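Local coordinates for mandelate racemase/muconate lactonizing protein (Paenibacillus sp., PDB 3V5C) that probably dehydrates galacturonate as a magnesium-binding member of the enolase superfamily, here in an engineered mutant form, at residues E15-A20 and I62-E67; L78-D83 and Y97-W102; D139-D144 and V149-E154; P179-T184 and T217-A222. The protein carries 1 engineered substitution. One frame throughout, in Å; residues are numbered along the deposited sequence.

Contact 1 of 4, residues E15-A20 and I62-E67; sequences EKIEFA and IHMTPE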
loop_
_atom_site.group_PDB
_atom_site.type_symbol
_atom_site.label_atom_id
_atom_site.label_comp_id
_atom_site.label_asym_id
_atom_site.label_seq_id
_atom_site.Cartn_x
_atom_site.Cartn_y
_atom_site.Cartn_z
ATOM N N GLU A 15 0.604 -29.421 -1.375
ATOM C CA GLU A 15 -0.324 -30.452 -1.826
ATOM C C GLU A 15 -1.337 -29.926 -2.840
ATOM O O GLU A 15 -1.750 -30.642 -3.749
ATOM C CB GLU A 15 -1.048 -31.060 -0.626
ATOM C CG GLU A 15 -0.084 -31.665 0.385
ATOM C CD GLU A 15 -0.731 -31.966 1.722
ATOM O OE1 GLU A 15 -1.852 -31.469 2.000
ATOM O OE2 GLU A 15 -0.111 -32.712 2.499
ATOM N N LYS A 16 -1.711 -28.656 -2.704
ATOM C CA LYS A 16 -2.721 -28.095 -3.587
ATOM C C LYS A 16 -2.552 -26.585 -3.661
ATOM O O LYS A 16 -2.118 -25.956 -2.689
ATOM C CB LYS A 16 -4.114 -28.433 -3.050
ATOM C CG LYS A 16 -5.254 -28.277 -4.041
ATOM C CD LYS A 16 -6.566 -28.742 -3.383
ATOM C CE LYS A 16 -7.677 -28.907 -4.406
ATOM N NZ LYS A 16 -8.912 -29.479 -3.795
ATOM N N ILE A 17 -2.837 -26.034 -4.838
ATOM C CA ILE A 17 -2.871 -24.593 -5.052
ATOM C C ILE A 17 -4.155 -24.286 -5.813
ATOM O O ILE A 17 -4.425 -24.895 -6.847
ATOM C CB ILE A 17 -1.654 -24.105 -5.868
ATOM C CG1 ILE A 17 -0.358 -24.334 -5.083
ATOM C CG2 ILE A 17 -1.811 -22.602 -6.208
ATOM C CD1 ILE A 17 0.906 -24.154 -5.941
ATOM N N GLU A 18 -4.956 -23.361 -5.279
ATOM C CA GLU A 18 -6.214 -22.978 -5.897
ATOM C C GLU A 18 -6.235 -21.470 -6.047
ATOM O O GLU A 18 -5.627 -20.757 -5.251
ATOM C CB GLU A 18 -7.382 -23.426 -5.036
ATOM C CG GLU A 18 -7.406 -24.921 -4.801
ATOM C CD GLU A 18 -8.343 -25.303 -3.673
ATOM O OE1 GLU A 18 -7.901 -25.295 -2.502
ATOM O OE2 GLU A 18 -9.516 -25.599 -3.964
ATOM N N PHE A 19 -6.944 -21.000 -7.066
ATOM C CA PHE A 19 -6.941 -19.585 -7.419
ATOM C C PHE A 19 -8.343 -19.102 -7.706
ATOM O O PHE A 19 -9.121 -19.781 -8.376
ATOM C CB PHE A 19 -6.074 -19.371 -8.660
ATOM C CG PHE A 19 -6.027 -17.947 -9.128
ATOM C CD1 PHE A 19 -6.937 -17.482 -10.068
ATOM C CD2 PHE A 19 -5.086 -17.071 -8.615
ATOM C CE1 PHE A 19 -6.890 -16.152 -10.492
ATOM C CE2 PHE A 19 -5.039 -15.748 -9.037
ATOM C CZ PHE A 19 -5.940 -15.292 -9.968
ATOM N N ALA A 20 -8.645 -17.892 -7.250
ATOM C CA ALA A 20 -9.937 -17.281 -7.527
ATOM C C ALA A 20 -9.841 -15.775 -7.450
ATOM O O ALA A 20 -8.968 -15.234 -6.770
ATOM C CB ALA A 20 -10.979 -17.778 -6.544
ATOM N N ILE A 62 -0.417 -13.005 -7.712
ATOM C CA ILE A 62 -0.407 -12.484 -9.073
ATOM C C ILE A 62 0.606 -13.241 -9.919
ATOM O O ILE A 62 1.521 -13.881 -9.387
ATOM C CB ILE A 62 -0.147 -10.959 -9.121
ATOM C CG1 ILE A 62 1.264 -10.629 -8.639
ATOM C CG2 ILE A 62 -1.224 -10.213 -8.306
ATOM C CD1 ILE A 62 1.722 -9.194 -8.975
ATOM N N HIS A 63 0.422 -13.178 -11.235
ATOM C CA HIS A 63 1.351 -13.787 -12.185
ATOM C C HIS A 63 1.447 -15.302 -12.010
ATOM O O HIS A 63 2.516 -15.879 -12.213
ATOM C CB HIS A 63 2.743 -13.181 -12.023
ATOM C CG HIS A 63 2.826 -11.739 -12.409
ATOM N ND1 HIS A 63 1.712 -10.952 -12.598
ATOM C CD2 HIS A 63 3.895 -10.943 -12.650
ATOM C CE1 HIS A 63 2.090 -9.730 -12.933
ATOM N NE2 HIS A 63 3.409 -9.699 -12.974
ATOM N N MET A 64 0.358 -15.943 -11.605
ATOM C CA MET A 64 0.366 -17.401 -11.465
ATOM C C MET A 64 -0.636 -18.029 -12.415
ATOM O O MET A 64 -1.809 -17.671 -12.400
ATOM C CB MET A 64 0.019 -17.822 -10.037
ATOM C CG MET A 64 0.066 -19.327 -9.828
ATOM S SD MET A 64 0.102 -19.807 -8.092
ATOM C CE MET A 64 -1.506 -19.250 -7.520
ATOM N N THR A 65 -0.174 -18.974 -13.231
ATOM C CA THR A 65 -1.067 -19.763 -14.075
ATOM C C THR A 65 -1.213 -21.165 -13.492
ATOM O O THR A 65 -0.410 -21.580 -12.667
ATOM C CB THR A 65 -0.511 -19.894 -15.496
ATOM O OG1 THR A 65 0.754 -20.563 -15.449
ATOM C CG2 THR A 65 -0.321 -18.505 -16.108
ATOM N N PRO A 66 -2.240 -21.909 -13.924
ATOM C CA PRO A 66 -2.327 -23.301 -13.458
ATOM C C PRO A 66 -1.071 -24.085 -13.819
ATOM O O PRO A 66 -0.648 -24.940 -13.048
ATOM C CB PRO A 66 -3.514 -23.856 -14.246
ATOM C CG PRO A 66 -4.359 -22.669 -14.535
ATOM C CD PRO A 66 -3.421 -21.511 -14.715
ATOM N N GLU A 67 -0.482 -23.791 -14.974
ATOM C CA GLU A 67 0.676 -24.547 -15.443
ATOM C C GLU A 67 1.916 -24.269 -14.587
ATOM O O GLU A 67 2.722 -25.167 -14.329
ATOM C CB GLU A 67 0.937 -24.255 -16.924
ATOM C CG GLU A 67 -0.133 -24.826 -17.872
ATOM C CD GLU A 67 -1.429 -24.010 -17.919
ATOM O OE1 GLU A 67 -1.461 -22.864 -17.419
ATOM O OE2 GLU A 67 -2.425 -24.511 -18.483
#

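Contact 2 of 4, residues L78-D83 and Y97-W102; sequences LDLFDD and YPVLDW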
loop_
_atom_site.group_PDB
_atom_site.type_symbol
_atom_site.label_atom_id
_atom_site.label_comp_id
_atom_site.label_asym_id
_atom_site.label_seq_id
_atom_site.Cartn_x
_atom_site.Cartn_y
_atom_site.Cartn_z
ATOM N N LEU A 78 10.236 -26.141 2.603
ATOM C CA LEU A 78 11.593 -25.658 2.887
ATOM C C LEU A 78 12.345 -25.251 1.621
ATOM O O LEU A 78 13.166 -24.334 1.650
ATOM C CB LEU A 78 12.420 -26.720 3.613
ATOM C CG LEU A 78 12.158 -26.906 5.103
ATOM C CD1 LEU A 78 12.975 -28.079 5.612
ATOM C CD2 LEU A 78 12.487 -25.634 5.889
ATOM N N ASP A 79 12.073 -25.939 0.520
ATOM C CA ASP A 79 12.813 -25.692 -0.709
ATOM C C ASP A 79 12.391 -24.392 -1.398
ATOM O O ASP A 79 13.047 -23.939 -2.337
ATOM C CB ASP A 79 12.687 -26.872 -1.669
ATOM C CG ASP A 79 13.405 -28.118 -1.159
ATOM O OD1 ASP A 79 14.374 -27.979 -0.376
ATOM O OD2 ASP A 79 12.994 -29.225 -1.544
ATOM N N LEU A 80 11.288 -23.804 -0.935
ATOM C CA LEU A 80 10.865 -22.512 -1.465
ATOM C C LEU A 80 11.719 -21.379 -0.910
ATOM O O LEU A 80 11.599 -20.241 -1.354
ATOM C CB LEU A 80 9.400 -22.234 -1.138
ATOM C CG LEU A 80 8.341 -23.274 -1.493
ATOM C CD1 LEU A 80 6.970 -22.608 -1.412
ATOM C CD2 LEU A 80 8.562 -23.882 -2.852
ATOM N N PHE A 81 12.557 -21.673 0.079
ATOM C CA PHE A 81 13.398 -20.655 0.710
ATOM C C PHE A 81 14.858 -20.893 0.335
ATOM O O PHE A 81 15.266 -22.033 0.108
ATOM C CB PHE A 81 13.236 -20.692 2.233
ATOM C CG PHE A 81 11.859 -20.319 2.707
ATOM C CD1 PHE A 81 11.548 -18.997 2.980
ATOM C CD2 PHE A 81 10.872 -21.286 2.868
ATOM C CE1 PHE A 81 10.273 -18.646 3.414
ATOM C CE2 PHE A 81 9.602 -20.942 3.297
ATOM C CZ PHE A 81 9.299 -19.615 3.568
ATOM N N ASP A 82 15.648 -19.828 0.244
ATOM C CA ASP A 82 17.071 -20.021 -0.013
ATOM C C ASP A 82 17.850 -20.167 1.298
ATOM O O ASP A 82 17.253 -20.276 2.378
ATOM C CB ASP A 82 17.648 -18.912 -0.899
ATOM C CG ASP A 82 17.546 -17.541 -0.270
ATOM O OD1 ASP A 82 17.317 -17.451 0.954
ATOM O OD2 ASP A 82 17.709 -16.547 -1.011
ATOM N N ASP A 83 19.177 -20.167 1.195
ATOM C CA ASP A 83 20.050 -20.420 2.340
ATOM C C ASP A 83 19.882 -19.408 3.464
ATOM O O ASP A 83 20.360 -19.629 4.579
ATOM C CB ASP A 83 21.518 -20.445 1.904
ATOM C CG ASP A 83 21.788 -21.479 0.834
ATOM O OD1 ASP A 83 20.981 -22.423 0.700
ATOM O OD2 ASP A 83 22.811 -21.348 0.128
ATOM N N TYR A 97 2.210 -14.579 -0.157
ATOM C CA TYR A 97 1.153 -14.273 0.785
ATOM C C TYR A 97 0.453 -15.527 1.314
ATOM O O TYR A 97 0.356 -15.707 2.521
ATOM C CB TYR A 97 0.180 -13.204 0.239
ATOM C CG TYR A 97 0.786 -11.810 0.242
ATOM C CD1 TYR A 97 1.106 -11.181 1.446
ATOM C CD2 TYR A 97 1.069 -11.123 -0.942
ATOM C CE1 TYR A 97 1.661 -9.924 1.503
ATOM C CE2 TYR A 97 1.621 -9.835 -0.893
ATOM C CZ TYR A 97 1.929 -9.256 0.343
ATOM O OH TYR A 97 2.468 -7.988 0.435
ATOM N N PRO A 98 -0.031 -16.403 0.419
ATOM C CA PRO A 98 -0.559 -17.664 0.968
ATOM C C PRO A 98 0.466 -18.429 1.834
ATOM O O PRO A 98 0.067 -19.064 2.815
ATOM C CB PRO A 98 -0.910 -18.486 -0.282
ATOM C CG PRO A 98 -1.011 -17.467 -1.414
ATOM C CD PRO A 98 -0.106 -16.326 -1.054
ATOM N N VAL A 99 1.748 -18.404 1.479
ATOM C CA VAL A 99 2.738 -19.124 2.285
ATOM C C VAL A 99 2.945 -18.480 3.655
ATOM O O VAL A 99 2.997 -19.166 4.692
ATOM C CB VAL A 99 4.081 -19.276 1.526
ATOM C CG1 VAL A 99 5.206 -19.637 2.481
ATOM C CG2 VAL A 99 3.925 -20.346 0.461
ATOM N N LEU A 100 3.026 -17.162 3.686
ATOM C CA LEU A 100 3.165 -16.488 4.967
ATOM C C LEU A 100 1.922 -16.712 5.833
ATOM O O LEU A 100 2.025 -16.894 7.047
ATOM C CB LEU A 100 3.459 -14.995 4.766
ATOM C CG LEU A 100 4.880 -14.690 4.295
ATOM C CD1 LEU A 100 4.965 -13.256 3.815
ATOM C CD2 LEU A 100 5.876 -14.923 5.414
ATOM N N ASP A 101 0.739 -16.674 5.227
ATOM C CA ASP A 101 -0.480 -16.921 5.985
ATOM C C ASP A 101 -0.442 -18.342 6.530
ATOM O O ASP A 101 -0.802 -18.584 7.678
ATOM C CB ASP A 101 -1.709 -16.751 5.098
ATOM C CG ASP A 101 -3.009 -16.807 5.894
ATOM O OD1 ASP A 101 -3.092 -16.128 6.927
ATOM O OD2 ASP A 101 -3.927 -17.536 5.497
ATOM N N TRP A 102 0.006 -19.270 5.689
ATOM C CA TRP A 102 0.069 -20.684 6.065
ATOM C C TRP A 102 0.966 -20.843 7.288
ATOM O O TRP A 102 0.576 -21.500 8.258
ATOM C CB TRP A 102 0.564 -21.564 4.912
ATOM C CG TRP A 102 0.503 -23.027 5.270
ATOM C CD1 TRP A 102 -0.509 -23.885 4.995
ATOM C CD2 TRP A 102 1.495 -23.776 5.984
ATOM N NE1 TRP A 102 -0.218 -25.142 5.502
ATOM C CE2 TRP A 102 1.008 -25.093 6.113
ATOM C CE3 TRP A 102 2.750 -23.461 6.524
ATOM C CZ2 TRP A 102 1.744 -26.105 6.748
ATOM C CZ3 TRP A 102 3.475 -24.462 7.167
ATOM C CH2 TRP A 102 2.962 -25.767 7.275
#

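Contact 3 of 4, residues D139-D144 and V149-E154; sequences DLHLAD and VALMQE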
loop_
_atom_site.group_PDB
_atom_site.type_symbol
_atom_site.label_atom_id
_atom_site.label_comp_id
_atom_site.label_asym_id
_atom_site.label_seq_id
_atom_site.Cartn_x
_atom_site.Cartn_y
_atom_site.Cartn_z
ATOM N N ASP A 139 -14.530 16.274 -7.544
ATOM C CA ASP A 139 -15.118 17.605 -7.670
ATOM C C ASP A 139 -15.221 18.085 -9.108
ATOM O O ASP A 139 -15.591 19.236 -9.331
ATOM C CB ASP A 139 -14.213 18.593 -6.953
ATOM C CG ASP A 139 -12.797 18.571 -7.511
ATOM O OD1 ASP A 139 -12.155 17.514 -7.416
ATOM O OD2 ASP A 139 -12.340 19.589 -8.067
ATOM N N LEU A 140 -14.867 17.249 -10.082
ATOM C CA LEU A 140 -14.701 17.750 -11.445
ATOM C C LEU A 140 -16.016 18.155 -12.116
ATOM O O LEU A 140 -15.998 18.931 -13.072
ATOM C CB LEU A 140 -13.938 16.754 -12.316
ATOM C CG LEU A 140 -12.465 16.536 -11.964
ATOM C CD1 LEU A 140 -11.867 15.549 -12.941
ATOM C CD2 LEU A 140 -11.712 17.850 -12.014
ATOM N N HIS A 141 -17.138 17.642 -11.606
ATOM C CA HIS A 141 -18.455 17.982 -12.140
ATOM C C HIS A 141 -18.919 19.347 -11.649
ATOM O O HIS A 141 -19.930 19.869 -12.132
ATOM C CB HIS A 141 -19.476 16.919 -11.751
ATOM C CG HIS A 141 -19.684 16.791 -10.278
ATOM N ND1 HIS A 141 -18.742 16.232 -9.438
ATOM C CD2 HIS A 141 -20.741 17.116 -9.495
ATOM C CE1 HIS A 141 -19.204 16.240 -8.199
ATOM N NE2 HIS A 141 -20.418 16.768 -8.207
ATOM N N LEU A 142 -18.188 19.918 -10.693
ATOM C CA LEU A 142 -18.501 21.236 -10.141
ATOM C C LEU A 142 -17.641 22.342 -10.764
ATOM O O LEU A 142 -16.403 22.308 -10.710
ATOM C CB LEU A 142 -18.335 21.237 -8.619
ATOM C CG LEU A 142 -19.247 20.276 -7.858
ATOM C CD1 LEU A 142 -18.897 20.275 -6.372
ATOM C CD2 LEU A 142 -20.728 20.637 -8.089
ATOM N N ALA A 143 -18.294 23.329 -11.364
ATOM C CA ALA A 143 -17.559 24.432 -11.977
ATOM C C ALA A 143 -17.025 25.426 -10.948
ATOM O O ALA A 143 -16.039 26.116 -11.198
ATOM C CB ALA A 143 -18.424 25.140 -13.013
ATOM N N ASP A 144 -17.682 25.501 -9.796
ATOM C CA ASP A 144 -17.347 26.495 -8.786
ATOM C C ASP A 144 -16.279 25.996 -7.830
ATOM O O ASP A 144 -16.450 24.967 -7.171
ATOM C CB ASP A 144 -18.585 26.887 -7.987
ATOM C CG ASP A 144 -18.305 27.997 -7.014
ATOM O OD1 ASP A 144 -18.051 27.710 -5.830
ATOM O OD2 ASP A 144 -18.332 29.172 -7.443
ATOM N N VAL A 149 -14.206 22.687 -3.084
ATOM C CA VAL A 149 -13.550 22.594 -1.785
ATOM C C VAL A 149 -14.491 21.987 -0.746
ATOM O O VAL A 149 -14.117 21.082 0.003
ATOM C CB VAL A 149 -13.081 23.970 -1.287
ATOM C CG1 VAL A 149 -12.575 23.883 0.136
ATOM C CG2 VAL A 149 -12.019 24.548 -2.219
ATOM N N ALA A 150 -15.724 22.489 -0.692
ATOM C CA ALA A 150 -16.716 21.941 0.227
ATOM C C ALA A 150 -16.925 20.433 0.058
ATOM O O ALA A 150 -16.985 19.691 1.032
ATOM C CB ALA A 150 -18.049 22.677 0.057
ATOM N N LEU A 151 -17.059 19.994 -1.184
ATOM C CA LEU A 151 -17.263 18.580 -1.462
ATOM C C LEU A 151 -16.075 17.743 -0.983
ATOM O O LEU A 151 -16.261 16.706 -0.336
ATOM C CB LEU A 151 -17.534 18.368 -2.940
ATOM C CG LEU A 151 -17.844 16.949 -3.418
ATOM C CD1 LEU A 151 -18.655 16.982 -4.708
ATOM C CD2 LEU A 151 -16.576 16.168 -3.634
ATOM N N MET A 152 -14.869 18.200 -1.285
ATOM C CA MET A 152 -13.673 17.480 -0.855
ATOM C C MET A 152 -13.486 17.501 0.663
ATOM O O MET A 152 -13.053 16.503 1.253
ATOM C CB MET A 152 -12.431 17.995 -1.581
ATOM C CG MET A 152 -12.491 17.794 -3.078
ATOM S SD MET A 152 -12.775 16.093 -3.623
ATOM C CE MET A 152 -11.383 15.267 -2.829
ATOM N N GLN A 153 -13.846 18.611 1.311
ATOM C CA GLN A 153 -13.819 18.652 2.770
ATOM C C GLN A 153 -14.773 17.601 3.349
ATOM O O GLN A 153 -14.439 16.905 4.306
ATOM C CB GLN A 153 -14.193 20.040 3.302
ATOM C CG GLN A 153 -13.125 21.092 3.107
ATOM C CD GLN A 153 -13.631 22.474 3.494
ATOM O OE1 GLN A 153 -14.725 22.877 3.095
ATOM N NE2 GLN A 153 -12.850 23.184 4.291
ATOM N N GLU A 154 -15.966 17.493 2.763
ATOM C CA GLU A 154 -16.944 16.515 3.231
ATOM C C GLU A 154 -16.410 15.089 3.090
ATOM O O GLU A 154 -16.657 14.238 3.939
ATOM C CB GLU A 154 -18.271 16.681 2.492
ATOM C CG GLU A 154 -19.365 15.775 3.026
ATOM C CD GLU A 154 -20.699 16.014 2.340
ATOM O OE1 GLU A 154 -20.867 17.090 1.720
ATOM O OE2 GLU A 154 -21.571 15.123 2.415
#

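Contact 4 of 4, residues P179-T184 and T217-A222; sequences PLWEGT and TKEVLA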
loop_
_atom_site.group_PDB
_atom_site.type_symbol
_atom_site.label_atom_id
_atom_site.label_comp_id
_atom_site.label_asym_id
_atom_site.label_seq_id
_atom_site.Cartn_x
_atom_site.Cartn_y
_atom_site.Cartn_z
ATOM N N PRO A 179 -8.441 22.900 -17.362
ATOM C CA PRO A 179 -7.460 23.838 -17.908
ATOM C C PRO A 179 -6.329 23.999 -16.904
ATOM O O PRO A 179 -6.543 23.964 -15.689
ATOM C CB PRO A 179 -8.264 25.131 -18.057
ATOM C CG PRO A 179 -9.663 24.636 -18.327
ATOM C CD PRO A 179 -9.810 23.446 -17.398
ATOM N N LEU A 180 -5.116 24.150 -17.425
ATOM C CA LEU A 180 -3.913 24.157 -16.607
ATOM C C LEU A 180 -3.954 25.091 -15.394
ATOM O O LEU A 180 -3.755 24.666 -14.255
ATOM C CB LEU A 180 -2.721 24.521 -17.487
ATOM C CG LEU A 180 -1.372 24.577 -16.787
ATOM C CD1 LEU A 180 -0.977 23.194 -16.305
ATOM C CD2 LEU A 180 -0.319 25.158 -17.728
ATOM N N TRP A 181 -4.200 26.370 -15.633
ATOM C CA TRP A 181 -4.119 27.342 -14.554
ATOM C C TRP A 181 -5.277 27.216 -13.559
ATOM O O TRP A 181 -5.058 27.245 -12.356
ATOM C CB TRP A 181 -3.983 28.758 -15.122
ATOM C CG TRP A 181 -2.787 28.854 -16.023
ATOM C CD1 TRP A 181 -2.793 29.003 -17.381
ATOM C CD2 TRP A 181 -1.409 28.749 -15.639
ATOM N NE1 TRP A 181 -1.507 29.022 -17.862
ATOM C CE2 TRP A 181 -0.638 28.868 -16.814
ATOM C CE3 TRP A 181 -0.753 28.580 -14.419
ATOM C CZ2 TRP A 181 0.756 28.829 -16.805
ATOM C CZ3 TRP A 181 0.637 28.535 -14.410
ATOM C CH2 TRP A 181 1.375 28.658 -15.595
ATOM N N GLU A 182 -6.495 27.067 -14.068
ATOM C CA GLU A 182 -7.654 26.877 -13.206
ATOM C C GLU A 182 -7.503 25.626 -12.353
ATOM O O GLU A 182 -7.802 25.642 -11.170
ATOM C CB GLU A 182 -8.920 26.759 -14.041
ATOM C CG GLU A 182 -10.162 26.676 -13.188
ATOM C CD GLU A 182 -11.421 26.408 -13.983
ATOM O OE1 GLU A 182 -11.371 26.409 -15.239
ATOM O OE2 GLU A 182 -12.465 26.182 -13.335
ATOM N N GLY A 183 -7.041 24.542 -12.964
ATOM C CA GLY A 183 -6.906 23.284 -12.240
ATOM C C GLY A 183 -5.881 23.388 -11.125
ATOM O O GLY A 183 -6.050 22.796 -10.046
ATOM N N THR A 184 -4.793 24.111 -11.386
ATOM C CA THR A 184 -3.772 24.301 -10.363
ATOM C C THR A 184 -4.286 25.170 -9.206
ATOM O O THR A 184 -4.051 24.869 -8.025
ATOM C CB THR A 184 -2.468 24.838 -10.989
ATOM O OG1 THR A 184 -2.095 23.985 -12.082
ATOM C CG2 THR A 184 -1.333 24.873 -9.969
ATOM N N THR A 217 5.199 22.651 -9.612
ATOM C CA THR A 217 5.387 22.125 -8.269
ATOM C C THR A 217 5.769 23.231 -7.313
ATOM O O THR A 217 5.196 23.336 -6.232
ATOM C CB THR A 217 6.451 21.021 -8.268
ATOM O OG1 THR A 217 5.989 19.960 -9.116
ATOM C CG2 THR A 217 6.660 20.497 -6.850
ATOM N N LYS A 218 6.717 24.070 -7.720
ATOM C CA LYS A 218 7.141 25.173 -6.874
ATOM C C LYS A 218 6.008 26.176 -6.666
ATOM O O LYS A 218 5.894 26.763 -5.583
ATOM C CB LYS A 218 8.360 25.870 -7.489
ATOM C CG LYS A 218 9.616 25.008 -7.424
ATOM C CD LYS A 218 10.766 25.728 -8.133
ATOM C CE LYS A 218 12.059 24.953 -7.948
ATOM N NZ LYS A 218 13.182 25.614 -8.690
ATOM N N GLU A 219 5.182 26.372 -7.690
ATOM C CA GLU A 219 4.071 27.317 -7.559
ATOM C C GLU A 219 3.087 26.819 -6.515
ATOM O O GLU A 219 2.618 27.591 -5.670
ATOM C CB GLU A 219 3.353 27.530 -8.879
ATOM C CG GLU A 219 2.084 28.328 -8.758
ATOM C CD GLU A 219 1.639 28.913 -10.082
ATOM O OE1 GLU A 219 2.495 29.090 -10.986
ATOM O OE2 GLU A 219 0.428 29.194 -10.214
ATOM N N VAL A 220 2.777 25.528 -6.569
ATOM C CA VAL A 220 1.850 24.943 -5.615
ATOM C C VAL A 220 2.416 24.924 -4.188
ATOM O O VAL A 220 1.725 25.293 -3.226
ATOM C CB VAL A 220 1.484 23.543 -6.057
ATOM C CG1 VAL A 220 0.740 22.815 -4.958
ATOM C CG2 VAL A 220 0.672 23.603 -7.350
ATOM N N LEU A 221 3.671 24.510 -4.045
ATOM C CA LEU A 221 4.311 24.463 -2.735
ATOM C C LEU A 221 4.410 25.853 -2.109
ATOM O O LEU A 221 4.189 26.000 -0.903
ATOM C CB LEU A 221 5.697 23.826 -2.818
ATOM C CG LEU A 221 5.694 22.337 -3.152
ATOM C CD1 LEU A 221 7.104 21.819 -3.326
ATOM C CD2 LEU A 221 4.990 21.580 -2.044
ATOM N N ALA A 222 4.732 26.860 -2.918
ATOM C CA ALA A 222 4.823 28.220 -2.400
ATOM C C ALA A 222 3.445 28.683 -1.942
ATOM O O ALA A 222 3.306 29.222 -0.844
ATOM C CB ALA A 222 5.413 29.169 -3.442
#

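Contact 1 of 4, residues E15-A20 and I62-E67
A chi1 of -178° sends the M64 chain away from its own amide nitrogen; it stays extended through chi2 and bends only at chi3 (65°), which turns CE toward I17 and F19 of the strand residues 15-20. I17 offers CG2, the branch that stands anti to its own N. The I17 CG2 to M64 CE distance of 3.6 Å is the closest approach of the contact, and I17 CG2 also lies 3.9 Å from M64 SD, so this one methyl rests against the last two atoms of the thioether. F19 touches the same methyl more loosely, its CD2 lying 4.3 Å from M64 CE. No hydrogen bond crosses; the contact is apolar and buried. M64 is also met by A48 of strand 42-52, by W383 of strand 383-386 and by Q94 and L95 of helix 92-107, which places it between that helix and an antiparallel sheet consistent with the N-terminal capping domain of the enolase superfamily, just before helix 66-70.

Contact 2 of 4, residues L78-D83 and Y97-W102
V99 reaches from helix 92-107 to L80 and F81, and its two methyls divide the work. The CB points toward residues 78-83 but stays 5.3 Å from L80 CD1, too far for contact. Beyond it the side chain forks: CG1 lies anti to the backbone N (chi1 163°), leaving CG2 anti to the carbonyl carbon. CG2 meets L80 CD1 at 4.2 Å. CG1 comes within 4.2 Å of F81 CZ, the far end of the phenyl ring, and approaches it at a slant. Both distances are those of relaxed apolar packing, and no hydrogen bond crosses. The backbones stay apart: the nearest CA pair, L80 and V99, is 9.6 Å apart, and side chains bridge the gap. L80 closes a short 3-10 segment, and the bond from F81 N to L78 O (3.1 Å) completes the turn that presents the two hydrophobic residues one after the other. On the sheet side, P98 and V99 touch I50 of strand 42-52. A helix laid on an antiparallel sheet and covered by a connecting loop is what the N-terminal capping domain of the enolase superfamily would provide.

Contact 3 of 4, residues D139-D144 and V149-E154
L151 CD1 is the focus of the tight part, where H141 and L142 close on a single methyl. H141 CE1 stands 3.6 Å from L151 CD1 and L142 CD1 3.7 Å from the same atom; the side chains of H141 and L151 approach from opposite directions, with the methyl oblique to the ring. H141 CG sits between the backbone N and the carbonyl carbon (chi1 62°), which carries the ring back beside its neighbour, and L142 CG lies 3.7 Å above the plane of the H141 ring, offset toward the ring's edge. L142 and L151, both partly exposed, meet as apolar groups, and the exposed H141 ring adds its CE1 on the solvent side. A type I turn from D139 to L142, closed by L142 N to D139 O at 3.0 Å, brings D139, H141 and L142 onto one short turn, and D144 then caps helix 145-161 through A147 N. The loop and helix belong to the beta-alpha-beta unit joining parallel strands 126-135 and 167-170 of the barrel. The buried side is looser: D139 OD1 comes no nearer than 4.1 Å to M152 SD, their side chains crossing at about a right angle, and D139 N is 4.4 Å from L151 CD2. There the carboxylate finds its partners outside the pair, OD1 forming a salt bridge with R173 and OD2 with R186, whose second terminal nitrogen, NH2, donates to L142 O.

Contact 4 of 4, residues P179-T184 and T217-A222
Two helical turns face each other with T184 and V220 as their nearest CA pair, 7.4 Å apart, and with side chains filling the space between. T184 CG2 and V220 CG2 meet at 3.5 Å, a close methyl-to-methyl contact. The torsion of T184 (chi1 -52°) sets CG2 anti to the backbone N and aims it at V220, while OG1 turns back to its own helix and donates to L180 O at 2.8 Å. That bond has a C=O...OG1 angle of 153°, and the carbonyl also accepts T184 N at 3.1 Å from the other face of its plane, so two donors grip one oxygen. With an alanine here, V220 CG2 would probably face a gap and L180 O would lose one of these donors. On the solvent-facing side the extended E219 brings OE1 within 3.9 Å of W181 CZ3, at the indole edge and near its plane; carboxylate and ring planes differ by 16°, so the edge hydrogens probably give the oxygen a mildly favourable field. Helices 180-198 and 214-223 are neighbours around the barrel, flanking strand 204-207 in the chain; L216 also touches L180 and T184, while T217 and L221 pack on L232 of strand 231-233.

Overall arrangement
Contacts 1 and 2, about 15 Å apart between centres, are mainly buried and apolar, contact 2 entirely so, while F19 of contact 1 is partly exposed. Both touch strand 42-52 and helix 92-107, M64 by direct side-chain contact, V99 as part of the helix and on I50. Contacts 3 and 4, about 17 Å apart between centres, belong to the barrel layer and are only partly buried. They meet through helix 180-198, which begins in contact 4 and packs against the helix of contact 3. Their chemistry is more mixed: arginine salt bridges hold D139 in contact 3, and a tryptophan-carboxylate edge borders contact 4. Contact 4 lies across the chain's centre from contacts 1 and 2.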